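Local coordinates for protein alkaline serine protease (Pseudoalteromonas sp., PDB 1Y9Z) that probably cleaves peptide bonds in proteins as a cold-adapted serine endopeptidase of the subtilisin family, at residues A[173-178]-A[195-200]; A[163-168]-A[191-196]; A[275-280]-A[301-306]; A[267-272]-A[295-300]; A[282-287]-A[311-316]. All blocks are in the same frame, centred on the assembly; numbering follows the deposited sequence.

Contact 1: residues A[173-178]-A[195-200]; sequences SVMSVA and QVEISG. With NA (sodium ion), chain F; NA (sodium ion), chain E.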
# COMPACT_ATOMS: atom_id res chain seq x y z
N SER A 173 19.60 -10.43 -8.10
CA SER A 173 20.12 -9.07 -7.90
C SER A 173 19.07 -8.09 -7.39
O SER A 173 19.37 -6.92 -7.15
CB SER A 173 20.67 -8.55 -9.22
OG SER A 173 19.64 -8.47 -10.20
N VAL A 174 17.84 -8.57 -7.21
CA VAL A 174 16.73 -7.73 -6.78
C VAL A 174 16.04 -8.25 -5.53
O VAL A 174 15.87 -9.46 -5.37
CB VAL A 174 15.67 -7.63 -7.91
CG1 VAL A 174 14.56 -6.68 -7.53
CG2 VAL A 174 16.34 -7.21 -9.21
N MET A 175 15.65 -7.34 -4.64
CA MET A 175 14.94 -7.74 -3.43
C MET A 175 13.47 -7.94 -3.78
O MET A 175 12.81 -7.02 -4.25
CB MET A 175 15.03 -6.66 -2.34
CG MET A 175 16.42 -6.40 -1.79
SD MET A 175 16.36 -5.28 -0.37
CE MET A 175 15.99 -6.44 0.95
N SER A 176 12.96 -9.16 -3.57
CA SER A 176 11.56 -9.46 -3.85
C SER A 176 10.76 -9.14 -2.58
O SER A 176 11.00 -9.73 -1.53
CB SER A 176 11.39 -10.93 -4.22
OG SER A 176 10.02 -11.24 -4.42
N VAL A 177 9.81 -8.22 -2.70
CA VAL A 177 9.01 -7.78 -1.57
C VAL A 177 7.59 -8.34 -1.49
O VAL A 177 6.84 -8.27 -2.46
CB VAL A 177 8.91 -6.24 -1.56
CG1 VAL A 177 8.09 -5.77 -0.36
CG2 VAL A 177 10.30 -5.63 -1.54
N ALA A 178 7.25 -8.88 -0.33
CA ALA A 178 5.93 -9.45 -0.07
C ALA A 178 5.08 -8.45 0.72
O ALA A 178 5.60 -7.50 1.31
CB ALA A 178 6.05 -10.74 0.72
N GLN A 195 12.23 -16.69 -3.51
CA GLN A 195 12.94 -15.44 -3.78
C GLN A 195 12.43 -14.35 -2.83
O GLN A 195 13.16 -13.41 -2.54
CB GLN A 195 12.72 -14.98 -5.23
CG GLN A 195 13.64 -15.62 -6.26
CD GLN A 195 15.06 -15.08 -6.22
OE1 GLN A 195 15.28 -13.88 -6.03
NE2 GLN A 195 16.04 -15.96 -6.41
N VAL A 196 11.18 -14.47 -2.37
CA VAL A 196 10.62 -13.48 -1.45
C VAL A 196 11.65 -13.28 -0.34
O VAL A 196 12.04 -14.23 0.34
CB VAL A 196 9.27 -13.93 -0.87
CG1 VAL A 196 8.83 -13.00 0.27
CG2 VAL A 196 8.21 -13.91 -1.97
N GLU A 197 12.07 -12.03 -0.18
CA GLU A 197 13.13 -11.69 0.75
C GLU A 197 12.74 -10.89 1.99
O GLU A 197 13.31 -11.08 3.07
CB GLU A 197 14.18 -10.91 -0.05
CG GLU A 197 15.58 -10.89 0.51
CD GLU A 197 16.55 -10.34 -0.51
OE1 GLU A 197 16.45 -10.73 -1.69
OE2 GLU A 197 17.42 -9.52 -0.15
N ILE A 198 11.78 -9.99 1.84
CA ILE A 198 11.38 -9.16 2.96
C ILE A 198 9.94 -8.71 2.76
O ILE A 198 9.43 -8.74 1.63
CB ILE A 198 12.35 -7.94 3.05
CG1 ILE A 198 12.25 -7.29 4.43
CG2 ILE A 198 12.04 -6.94 1.95
CD1 ILE A 198 13.41 -6.34 4.71
N SER A 199 9.28 -8.30 3.84
CA SER A 199 7.89 -7.87 3.77
C SER A 199 7.69 -6.41 4.12
O SER A 199 8.50 -5.79 4.81
CB SER A 199 7.03 -8.71 4.72
OG SER A 199 7.07 -10.08 4.38
N GLY A 200 6.58 -5.87 3.62
CA GLY A 200 6.24 -4.49 3.89
C GLY A 200 4.73 -4.34 3.93
O GLY A 200 4.01 -5.24 3.49
NA NA F . 14.73 -11.61 -3.67
NA NA E . 15.16 -11.50 -6.00
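Ala178 and Val196 press methyl against methyl, Ala178 CB lying 3.6 Å from Val196 CG1, where two parallel strands of the subtilisin alpha/beta core run together. This is the close-packed end. Ala178 N gives its hydrogen to Ile198 O at 2.9 Å, and Gly200 N to Ala178 O at 3.0 Å. Just upstream, Ser176 O takes a nearly straight bond from Glu197 N at 2.9 Å and a weak one from Ile198 N, because Glu197 has turned out of extended geometry and two successive N-H groups face the same carbonyl. On the face carrying Val177 and Ile198, the two side chains run side by side with their CG2 methyls in contact, and Met175 brings CE to Ile198 CG2 at 4.1 Å; Leu398 of helix 391-401 covers both Met175 and Ile198.

The Gln195 end is looser: the strands part, Gln195 is partly exposed, and cations replace strand bonds. One sodium ion takes Val174 O, Gln195 O at 2.6 Å and Glu197 OE1 at 2.8 Å; the second takes Val174 O at 2.2 Å and Gln195 OE1, with Ala169 O and Tyr171 O completing the set. Gln195 reaches back by a bend at chi2 (-74°), its NE2 held by Asp172. Glu197 is extended with CG anti to the backbone N (chi1 -158°) and crosses Met175 at about a right angle; its OE2 forms a salt bridge with Arg395. With a sodium ion at one oxygen and an arginine at the other, this buried carboxylate is likely to stay ionised.

Contact 2: residues A[163-168]-A[191-196]; sequences SSYSYP and QYTDQV. With NA (sodium ion), chain F; NA (sodium ion), chain E; SO4 (sulfate ion), chain G.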
# COMPACT_ATOMS: atom_id res chain seq x y z
N SER A 163 2.52 -19.33 -6.37
CA SER A 163 3.97 -19.40 -6.17
C SER A 163 4.77 -18.97 -7.39
O SER A 163 5.98 -19.21 -7.45
CB SER A 163 4.38 -20.83 -5.80
OG SER A 163 4.35 -21.67 -6.94
N SER A 164 4.12 -18.35 -8.36
CA SER A 164 4.84 -17.94 -9.56
C SER A 164 5.88 -16.87 -9.30
O SER A 164 5.75 -16.05 -8.39
CB SER A 164 3.86 -17.47 -10.65
OG SER A 164 3.18 -16.30 -10.25
N TYR A 165 6.93 -16.89 -10.11
CA TYR A 165 8.00 -15.91 -10.01
C TYR A 165 7.66 -14.70 -10.87
O TYR A 165 7.34 -14.84 -12.05
CB TYR A 165 9.32 -16.48 -10.53
CG TYR A 165 9.94 -17.55 -9.68
CD1 TYR A 165 10.41 -17.26 -8.40
CD2 TYR A 165 10.10 -18.84 -10.16
CE1 TYR A 165 11.02 -18.24 -7.62
CE2 TYR A 165 10.70 -19.83 -9.40
CZ TYR A 165 11.16 -19.52 -8.13
OH TYR A 165 11.78 -20.50 -7.38
N SER A 166 7.71 -13.52 -10.26
CA SER A 166 7.48 -12.28 -10.99
C SER A 166 8.87 -11.66 -11.15
O SER A 166 9.69 -11.72 -10.23
CB SER A 166 6.58 -11.34 -10.19
OG SER A 166 6.38 -10.12 -10.88
N TYR A 167 9.14 -11.09 -12.31
CA TYR A 167 10.43 -10.47 -12.57
C TYR A 167 10.19 -8.98 -12.80
O TYR A 167 9.16 -8.60 -13.36
CB TYR A 167 11.07 -11.14 -13.79
CG TYR A 167 11.37 -12.61 -13.54
CD1 TYR A 167 12.58 -13.01 -12.98
CD2 TYR A 167 10.40 -13.59 -13.78
CE1 TYR A 167 12.83 -14.36 -12.68
CE2 TYR A 167 10.64 -14.93 -13.49
CZ TYR A 167 11.85 -15.31 -12.93
OH TYR A 167 12.10 -16.63 -12.62
N PRO A 168 11.16 -8.13 -12.46
CA PRO A 168 12.49 -8.40 -11.89
C PRO A 168 12.65 -8.88 -10.45
O PRO A 168 13.76 -9.27 -10.07
CB PRO A 168 13.21 -7.08 -12.11
CG PRO A 168 12.13 -6.09 -11.83
CD PRO A 168 10.95 -6.67 -12.59
N GLN A 191 2.26 -13.20 -3.78
CA GLN A 191 2.92 -14.39 -4.31
C GLN A 191 4.01 -14.88 -3.36
O GLN A 191 4.79 -14.09 -2.83
CB GLN A 191 3.48 -14.10 -5.70
CG GLN A 191 2.39 -14.11 -6.77
CD GLN A 191 2.85 -13.53 -8.10
OE1 GLN A 191 3.84 -13.97 -8.68
NE2 GLN A 191 2.11 -12.55 -8.59
N TYR A 192 4.05 -16.19 -3.15
CA TYR A 192 5.03 -16.79 -2.26
C TYR A 192 6.05 -17.60 -3.05
O TYR A 192 5.69 -18.53 -3.77
CB TYR A 192 4.32 -17.67 -1.21
CG TYR A 192 3.44 -18.76 -1.79
CD1 TYR A 192 2.16 -18.47 -2.29
CD2 TYR A 192 3.89 -20.07 -1.85
CE1 TYR A 192 1.36 -19.48 -2.83
CE2 TYR A 192 3.10 -21.08 -2.39
CZ TYR A 192 1.84 -20.78 -2.88
OH TYR A 192 1.07 -21.79 -3.41
N THR A 193 7.32 -17.25 -2.91
CA THR A 193 8.39 -17.93 -3.64
C THR A 193 9.64 -18.00 -2.78
O THR A 193 9.72 -17.37 -1.72
CB THR A 193 8.78 -17.16 -4.92
OG1 THR A 193 9.57 -16.02 -4.55
CG2 THR A 193 7.55 -16.70 -5.68
N ASP A 194 10.63 -18.76 -3.23
CA ASP A 194 11.87 -18.86 -2.49
C ASP A 194 12.75 -17.64 -2.73
O ASP A 194 13.87 -17.55 -2.23
CB ASP A 194 12.63 -20.16 -2.80
CG ASP A 194 12.89 -20.37 -4.28
OD1 ASP A 194 12.59 -19.48 -5.10
OD2 ASP A 194 13.41 -21.46 -4.63
N GLN A 195 12.23 -16.69 -3.51
CA GLN A 195 12.94 -15.44 -3.78
C GLN A 195 12.43 -14.35 -2.83
O GLN A 195 13.16 -13.41 -2.54
CB GLN A 195 12.72 -14.98 -5.23
CG GLN A 195 13.64 -15.62 -6.26
CD GLN A 195 15.06 -15.08 -6.22
OE1 GLN A 195 15.28 -13.88 -6.03
NE2 GLN A 195 16.04 -15.96 -6.41
N VAL A 196 11.18 -14.47 -2.37
CA VAL A 196 10.62 -13.48 -1.45
C VAL A 196 11.65 -13.28 -0.34
O VAL A 196 12.04 -14.23 0.34
CB VAL A 196 9.27 -13.93 -0.87
CG1 VAL A 196 8.83 -13.00 0.27
CG2 VAL A 196 8.21 -13.91 -1.97
NA NA F . 14.73 -11.61 -3.67
NA NA E . 15.16 -11.50 -6.00
S SO4 G . 1.20 -22.51 -7.99
O1 SO4 G . 1.53 -23.85 -8.51
O2 SO4 G . -0.20 -22.19 -8.32
O3 SO4 G . 1.37 -22.50 -6.52
O4 SO4 G . 2.10 -21.50 -8.58
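Ser163 lays its CB over one face of the Tyr192 ring, a CH-pi contact 4.0 Å from the ring centroid and displaced toward the rim. Its backbone N and OG both hydrogen-bond O4 of a sulfate ion, probably picked up from the crystallisation medium.

The second aromatic contact is polar. Tyr165 starts off away from the partner loop, but its ring swings back, and OH donates to Asp194 OD1 at 2.6 Å. The carboxylate oxygen sits at the ring edge and is met on its syn side, with the hydroxyl 32° out of the carboxylate plane. Thr193 CB comes obliquely to the same ring, 3.7 Å from Tyr165 CE1, while its CG2 rests 3.3 Å from Ser164 O. With OG1 placed between the backbone N and the carbonyl carbon (chi1 76°), Thr193 accepts from Gln195 N at 2.9 Å and from Val196 N at 3.1 Å. A valine at Thr193 would probably leave those two N-H groups without their shared acceptor and let the turn into strand 196-201 relax.

Thr193 thus closes an ST turn and ST motif within its own loop, next to the sodium sites that Gln195 helps to build.

Contact 3: residues A[275-280]-A[301-306]; sequences KICLVE and AGAKGI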
# COMPACT_ATOMS: atom_id res chain seq x y z
N LYS A 275 -30.69 3.38 11.48
CA LYS A 275 -29.53 3.11 12.32
C LYS A 275 -28.26 2.87 11.50
O LYS A 275 -28.32 2.54 10.32
CB LYS A 275 -29.78 1.86 13.17
CG LYS A 275 -30.96 1.95 14.13
CD LYS A 275 -30.61 2.71 15.40
CE LYS A 275 -31.72 2.59 16.43
NZ LYS A 275 -31.36 3.22 17.73
N ILE A 276 -27.12 3.07 12.15
CA ILE A 276 -25.83 2.80 11.52
C ILE A 276 -25.54 1.41 12.06
O ILE A 276 -25.46 1.20 13.27
CB ILE A 276 -24.73 3.78 11.99
CG1 ILE A 276 -25.04 5.19 11.48
CG2 ILE A 276 -23.37 3.32 11.48
CD1 ILE A 276 -25.17 5.30 9.97
N CYS A 277 -25.40 0.46 11.15
CA CYS A 277 -25.20 -0.94 11.50
C CYS A 277 -23.76 -1.40 11.58
O CYS A 277 -23.04 -1.42 10.58
CB CYS A 277 -25.98 -1.78 10.51
SG CYS A 277 -26.14 -3.57 10.80
N LEU A 278 -23.34 -1.76 12.79
CA LEU A 278 -21.99 -2.27 13.04
C LEU A 278 -22.09 -3.79 12.97
O LEU A 278 -22.99 -4.39 13.56
CB LEU A 278 -21.52 -1.85 14.43
CG LEU A 278 -20.13 -2.30 14.88
CD1 LEU A 278 -19.07 -1.60 14.05
CD2 LEU A 278 -19.94 -1.96 16.36
N VAL A 279 -21.17 -4.42 12.24
CA VAL A 279 -21.20 -5.87 12.12
C VAL A 279 -19.81 -6.47 11.93
O VAL A 279 -18.98 -5.93 11.19
CB VAL A 279 -22.10 -6.31 10.94
CG1 VAL A 279 -21.57 -5.75 9.63
CG2 VAL A 279 -22.19 -7.83 10.89
N GLU A 280 -19.57 -7.59 12.60
CA GLU A 280 -18.30 -8.27 12.50
C GLU A 280 -18.28 -9.01 11.16
O GLU A 280 -19.28 -9.58 10.74
CB GLU A 280 -18.14 -9.28 13.64
CG GLU A 280 -16.81 -10.02 13.62
CD GLU A 280 -16.73 -11.08 14.71
OE1 GLU A 280 -17.56 -12.01 14.68
OE2 GLU A 280 -15.85 -10.98 15.58
N ALA A 301 -31.64 -5.61 7.06
CA ALA A 301 -32.27 -5.18 8.30
C ALA A 301 -32.75 -3.73 8.20
O ALA A 301 -33.42 -3.23 9.10
CB ALA A 301 -31.30 -5.33 9.46
N GLY A 302 -32.39 -3.06 7.11
CA GLY A 302 -32.80 -1.68 6.90
C GLY A 302 -31.80 -0.61 7.31
O GLY A 302 -32.16 0.56 7.45
N ALA A 303 -30.54 -0.99 7.48
CA ALA A 303 -29.50 -0.05 7.88
C ALA A 303 -29.31 1.11 6.91
O ALA A 303 -29.43 0.94 5.70
CB ALA A 303 -28.17 -0.79 8.06
N LYS A 304 -29.02 2.29 7.46
CA LYS A 304 -28.80 3.49 6.65
C LYS A 304 -27.33 3.58 6.27
O LYS A 304 -26.98 4.09 5.20
CB LYS A 304 -29.19 4.75 7.43
CG LYS A 304 -30.68 4.91 7.66
CD LYS A 304 -30.97 6.18 8.46
CE LYS A 304 -30.51 7.43 7.73
NZ LYS A 304 -30.81 8.65 8.53
N GLY A 305 -26.48 3.08 7.16
CA GLY A 305 -25.04 3.08 6.94
C GLY A 305 -24.50 1.79 7.51
O GLY A 305 -25.11 1.22 8.42
N ILE A 306 -23.37 1.32 7.00
CA ILE A 306 -22.81 0.06 7.48
C ILE A 306 -21.32 0.12 7.80
O ILE A 306 -20.54 0.69 7.04
CB ILE A 306 -23.05 -1.06 6.44
CG1 ILE A 306 -24.53 -1.14 6.09
CG2 ILE A 306 -22.57 -2.40 7.00
CD1 ILE A 306 -24.85 -2.04 4.91
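Cys277 N makes the shortest polar bond here, 2.8 Å to Gly305 O, nearly straight at the hydrogen (168°) though tilted from the carbonyl plane. Just before this, Lys304 N donates to Lys275 O at 3.0 Å, and CA-H groups of Ile276 and Ile306 lean on Gly305 O and Cys277 O. Gly305 N is buried by the contact and has no partner in the model.

Ile276 is a likely reason for the glycine opposite: its chain folds at chi2 (-58°) so that CD1 lies 3.8 Å from Gly305 CA, where a CB on that residue would collide with it. On the other face Cys277 CB meets Ala303 CB at 3.4 Å, tighter than usual for two carbons, and Ile306 CG2 packs 3.7 Å from Cys277 O. With chi1 at -171°, Cys277 turns SG away from the backbone N and into a disulfide with Cys298 of helix 291-300. Lys304 runs its aliphatic part past Lys275 and ends on Thr254 O.

Gly302, with positive phi, closes the helix in a Schellman motif. Strand 275-280, helix 291-300 and strand 305-309 form a beta-alpha-beta unit with parallel strands, its helix tied to the first strand by a disulfide.

Contact 4: residues A[267-272]-A[295-300]; sequences FSCGNM and TKACKT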
# COMPACT_ATOMS: atom_id res chain seq x y z
N PHE A 267 -27.10 -14.05 11.67
CA PHE A 267 -27.02 -12.68 12.15
C PHE A 267 -28.26 -12.27 12.93
O PHE A 267 -29.38 -12.60 12.56
CB PHE A 267 -26.83 -11.71 10.98
CG PHE A 267 -25.60 -11.97 10.16
CD1 PHE A 267 -25.58 -12.99 9.22
CD2 PHE A 267 -24.46 -11.18 10.32
CE1 PHE A 267 -24.45 -13.22 8.44
CE2 PHE A 267 -23.33 -11.41 9.56
CZ PHE A 267 -23.32 -12.43 8.61
N SER A 268 -28.04 -11.55 14.03
CA SER A 268 -29.13 -11.06 14.87
C SER A 268 -29.13 -9.54 14.75
O SER A 268 -28.75 -8.83 15.68
CB SER A 268 -28.90 -11.47 16.33
OG SER A 268 -29.95 -11.01 17.16
N CYS A 269 -29.55 -9.05 13.59
CA CYS A 269 -29.59 -7.62 13.32
C CYS A 269 -30.79 -6.92 13.94
O CYS A 269 -30.66 -5.83 14.50
CB CYS A 269 -29.61 -7.37 11.81
SG CYS A 269 -28.11 -7.83 10.87
N GLY A 270 -31.96 -7.54 13.84
CA GLY A 270 -33.16 -6.93 14.38
C GLY A 270 -33.61 -5.86 13.40
O GLY A 270 -33.57 -6.07 12.19
N ASN A 271 -34.05 -4.72 13.92
CA ASN A 271 -34.49 -3.63 13.06
C ASN A 271 -33.43 -2.54 12.99
O ASN A 271 -33.25 -1.78 13.94
CB ASN A 271 -35.81 -3.04 13.57
CG ASN A 271 -36.31 -1.90 12.71
OD1 ASN A 271 -36.41 -2.03 11.48
ND2 ASN A 271 -36.62 -0.77 13.34
N MET A 272 -32.74 -2.46 11.86
CA MET A 272 -31.68 -1.47 11.66
C MET A 272 -32.18 -0.20 10.99
O MET A 272 -31.37 0.64 10.58
CB MET A 272 -30.55 -2.07 10.82
CG MET A 272 -29.65 -3.04 11.58
SD MET A 272 -28.75 -2.25 12.92
CE MET A 272 -28.19 -3.68 13.84
N THR A 295 -22.23 -7.50 5.23
CA THR A 295 -22.72 -6.23 4.72
C THR A 295 -24.22 -6.29 4.40
O THR A 295 -24.97 -5.41 4.81
CB THR A 295 -21.96 -5.82 3.45
OG1 THR A 295 -20.55 -5.81 3.72
CG2 THR A 295 -22.39 -4.43 2.99
N LYS A 296 -24.64 -7.32 3.67
CA LYS A 296 -26.04 -7.46 3.30
C LYS A 296 -26.94 -7.73 4.50
O LYS A 296 -28.10 -7.31 4.51
CB LYS A 296 -26.20 -8.58 2.26
CG LYS A 296 -27.62 -8.71 1.72
CD LYS A 296 -27.69 -9.74 0.61
CE LYS A 296 -29.10 -9.85 0.05
NZ LYS A 296 -29.16 -10.82 -1.08
N ALA A 297 -26.42 -8.44 5.50
CA ALA A 297 -27.21 -8.73 6.69
C ALA A 297 -27.69 -7.41 7.27
O ALA A 297 -28.85 -7.27 7.66
CB ALA A 297 -26.35 -9.47 7.71
N CYS A 298 -26.79 -6.43 7.30
CA CYS A 298 -27.10 -5.11 7.81
C CYS A 298 -28.11 -4.40 6.91
O CYS A 298 -29.10 -3.86 7.38
CB CYS A 298 -25.82 -4.27 7.89
SG CYS A 298 -24.87 -4.36 9.44
N LYS A 299 -27.84 -4.41 5.61
CA LYS A 299 -28.71 -3.77 4.63
C LYS A 299 -30.13 -4.32 4.67
O LYS A 299 -31.10 -3.56 4.69
CB LYS A 299 -28.14 -3.95 3.22
CG LYS A 299 -28.98 -3.32 2.12
CD LYS A 299 -29.05 -1.81 2.28
CE LYS A 299 -29.96 -1.18 1.24
NZ LYS A 299 -31.38 -1.62 1.39
N THR A 300 -30.25 -5.64 4.69
CA THR A 300 -31.55 -6.29 4.73
C THR A 300 -32.34 -5.84 5.96
O THR A 300 -33.56 -5.69 5.90
CB THR A 300 -31.40 -7.82 4.77
OG1 THR A 300 -30.67 -8.26 3.61
CG2 THR A 300 -32.77 -8.50 4.77
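Ala297 sets its methyl over one face of the Phe267 ring. CB stands 3.7 Å from the centroid and 18° off the ring normal, a CH-pi contact that leans toward the CG side, where Phe267 CG and Ala297 CB are 3.6 Å apart. Cys269 takes the other flank of the same alanine: a chi1 of -66°, with SG anti to the carbonyl carbon, turns the sulfur to the helix, where SG is 4.0 Å from Ala297 CB and 3.3 Å from Ala297 O. The first shell is completed by Met272, whose CB comes within 4.1 Å of Cys298 O. No hydrogen bond crosses between 267-272 and 295-300; the small alanine probably lets the helix come close to the turn.

Helix 291-300 is the connecting helix of a beta-alpha-beta unit in the inserted beta domain, and the turn that follows strand 266-268 packs on its last turns. Disulfides probably help to hold both sides: Cys269 is joined to Cys260 on strand 252-263, and the helix has its own through Cys298. Phe267 leans also on Val262 and on Val279, and Met272 on Ala258.

Farther out, the helix end is tied within itself. Lys296 O accepts from Thr300 N at 2.7 Å and from Thr300 OG1 at 2.9 Å, the hydroxyl arriving from above the carbonyl plane. On the side of the helix away from the turn, Thr295 packs on Ile306 and Val308 of strand 305-309, and Lys296 NZ makes a salt bridge with Asp328.

Contact 5: residues A[282-287]-A[311-316]; sequences VGNQGS and NSALPG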
# COMPACT_ATOMS: atom_id res chain seq x y z
N VAL A 282 -17.85 -11.82 8.57
CA VAL A 282 -17.98 -13.28 8.61
C VAL A 282 -17.23 -13.82 7.41
O VAL A 282 -17.62 -13.59 6.26
CB VAL A 282 -19.45 -13.73 8.54
CG1 VAL A 282 -19.53 -15.25 8.48
CG2 VAL A 282 -20.21 -13.21 9.74
N GLY A 283 -16.14 -14.54 7.67
CA GLY A 283 -15.34 -15.08 6.59
C GLY A 283 -14.27 -14.08 6.20
O GLY A 283 -14.17 -13.01 6.79
N ASN A 284 -13.47 -14.42 5.20
CA ASN A 284 -12.41 -13.54 4.72
C ASN A 284 -12.12 -13.76 3.25
O ASN A 284 -12.29 -14.86 2.73
CB ASN A 284 -11.13 -13.73 5.53
CG ASN A 284 -11.15 -12.99 6.85
OD1 ASN A 284 -11.08 -13.60 7.92
ND2 ASN A 284 -11.24 -11.67 6.78
N GLN A 285 -11.67 -12.70 2.59
CA GLN A 285 -11.34 -12.77 1.17
C GLN A 285 -10.16 -13.70 0.93
O GLN A 285 -9.20 -13.71 1.70
CB GLN A 285 -11.02 -11.37 0.64
CG GLN A 285 -10.66 -11.34 -0.83
CD GLN A 285 -10.61 -9.93 -1.38
OE1 GLN A 285 -11.59 -9.20 -1.31
NE2 GLN A 285 -9.46 -9.55 -1.93
N GLY A 286 -10.26 -14.48 -0.14
CA GLY A 286 -9.20 -15.41 -0.48
C GLY A 286 -9.69 -16.23 -1.66
O GLY A 286 -9.59 -15.79 -2.81
N SER A 287 -10.22 -17.41 -1.38
CA SER A 287 -10.74 -18.27 -2.43
C SER A 287 -12.10 -17.74 -2.87
O SER A 287 -12.59 -18.07 -3.95
CB SER A 287 -10.87 -19.71 -1.92
OG SER A 287 -11.67 -19.76 -0.75
N ASN A 311 -12.65 -9.75 11.84
CA ASN A 311 -12.86 -10.85 12.77
C ASN A 311 -11.50 -11.26 13.32
O ASN A 311 -10.47 -10.72 12.90
CB ASN A 311 -13.52 -12.04 12.04
CG ASN A 311 -12.82 -12.39 10.75
OD1 ASN A 311 -11.61 -12.62 10.71
ND2 ASN A 311 -13.59 -12.44 9.66
N SER A 312 -11.49 -12.21 14.25
CA SER A 312 -10.24 -12.66 14.87
C SER A 312 -9.27 -13.36 13.93
O SER A 312 -8.06 -13.38 14.19
CB SER A 312 -10.56 -13.57 16.06
OG SER A 312 -11.27 -14.72 15.63
N ALA A 313 -9.78 -13.93 12.84
CA ALA A 313 -8.93 -14.63 11.87
C ALA A 313 -7.96 -13.66 11.18
O ALA A 313 -6.78 -13.98 10.99
CB ALA A 313 -9.79 -15.33 10.84
N LEU A 314 -8.46 -12.49 10.80
CA LEU A 314 -7.66 -11.46 10.15
C LEU A 314 -8.07 -10.13 10.76
O LEU A 314 -8.79 -9.34 10.14
CB LEU A 314 -7.91 -11.44 8.64
CG LEU A 314 -7.28 -12.54 7.78
CD1 LEU A 314 -7.72 -12.37 6.34
CD2 LEU A 314 -5.76 -12.47 7.89
N PRO A 315 -7.62 -9.86 12.00
CA PRO A 315 -7.93 -8.63 12.74
C PRO A 315 -7.39 -7.32 12.17
O PRO A 315 -7.82 -6.24 12.57
CB PRO A 315 -7.37 -8.93 14.13
CG PRO A 315 -6.17 -9.76 13.82
CD PRO A 315 -6.69 -10.71 12.77
N GLY A 316 -6.45 -7.42 11.23
CA GLY A 316 -5.89 -6.21 10.64
C GLY A 316 -6.88 -5.47 9.77
O GLY A 316 -7.98 -5.95 9.51
O HOH W 1 -11.28 -9.82 8.90
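Asn311 and Asn284 approach each other from opposite directions, joining two loops at the ends of strands 275-280 and 305-309, the parallel pair of a beta-alpha-beta unit. Asn311 also folds its own loop into an Asx motif: its OD1 accepts from Leu314 N at 3.2 Å, the donor nearly in line with the side-chain C=O.

The direct hydrogen bonds all leave from Asn311 ND2. It gives one to Asn284 OD1 at 3.3 Å, the donor standing 49° out of the carbonyl plane of Asn284 although Asn284 OD1 lies almost within the amide plane of Asn311; the two amide planes stand 76° apart. A second, weak bond goes to Gly283 O at 3.0 Å. Arg281 O, just before the segment, is a further acceptor, so three oxygens share the two hydrogens of this nitrogen. CG of Asn311 sits between the backbone N and the carbonyl carbon (chi1 49°), the turn that lets one amide serve both loops. An alanine at Asn311 would probably leave Leu314 N without its side-chain acceptor and Asn284 OD1 without its amide donor, freeing the 311-316 loop to shift.

Van der Waals contact comes from Leu314, whose CD1 lies 3.5 Å from Asn284 CG, and from Ala313, whose CB is 3.6 Å from Asn284 OD1. Beyond the two segments Leu314 also touches Asp181 and Asp185, loop residues that follow strand 174-180.

Water supplies the last kind of link: one molecule accepts from Asn284 ND2 at 2.8 Å and from Asn311 N, and donates to Leu314 O at 2.8 Å.

Overall arrangement
Contacts 1 and 3 are the buried ones, and both pair parallel strands, but in different sheets about 40 Å apart between centres: contact 1 in the subtilisin core, contact 3 in the inserted domain. Contact 2 shares Gln195 and Val196 with contact 1 and carries its sodium-bound edge out to partly buried loops, trading ion bonds for tyrosine contacts. Contacts 3 and 4 hold the same strand-helix-strand unit and are joined by the Cys277-Cys298 disulfide, contact 4 being apolar and only partly buried. Contact 5, at the surface, links the loops at the far end of that unit through amides and water; Val282 packs on Phe267 of contact 4.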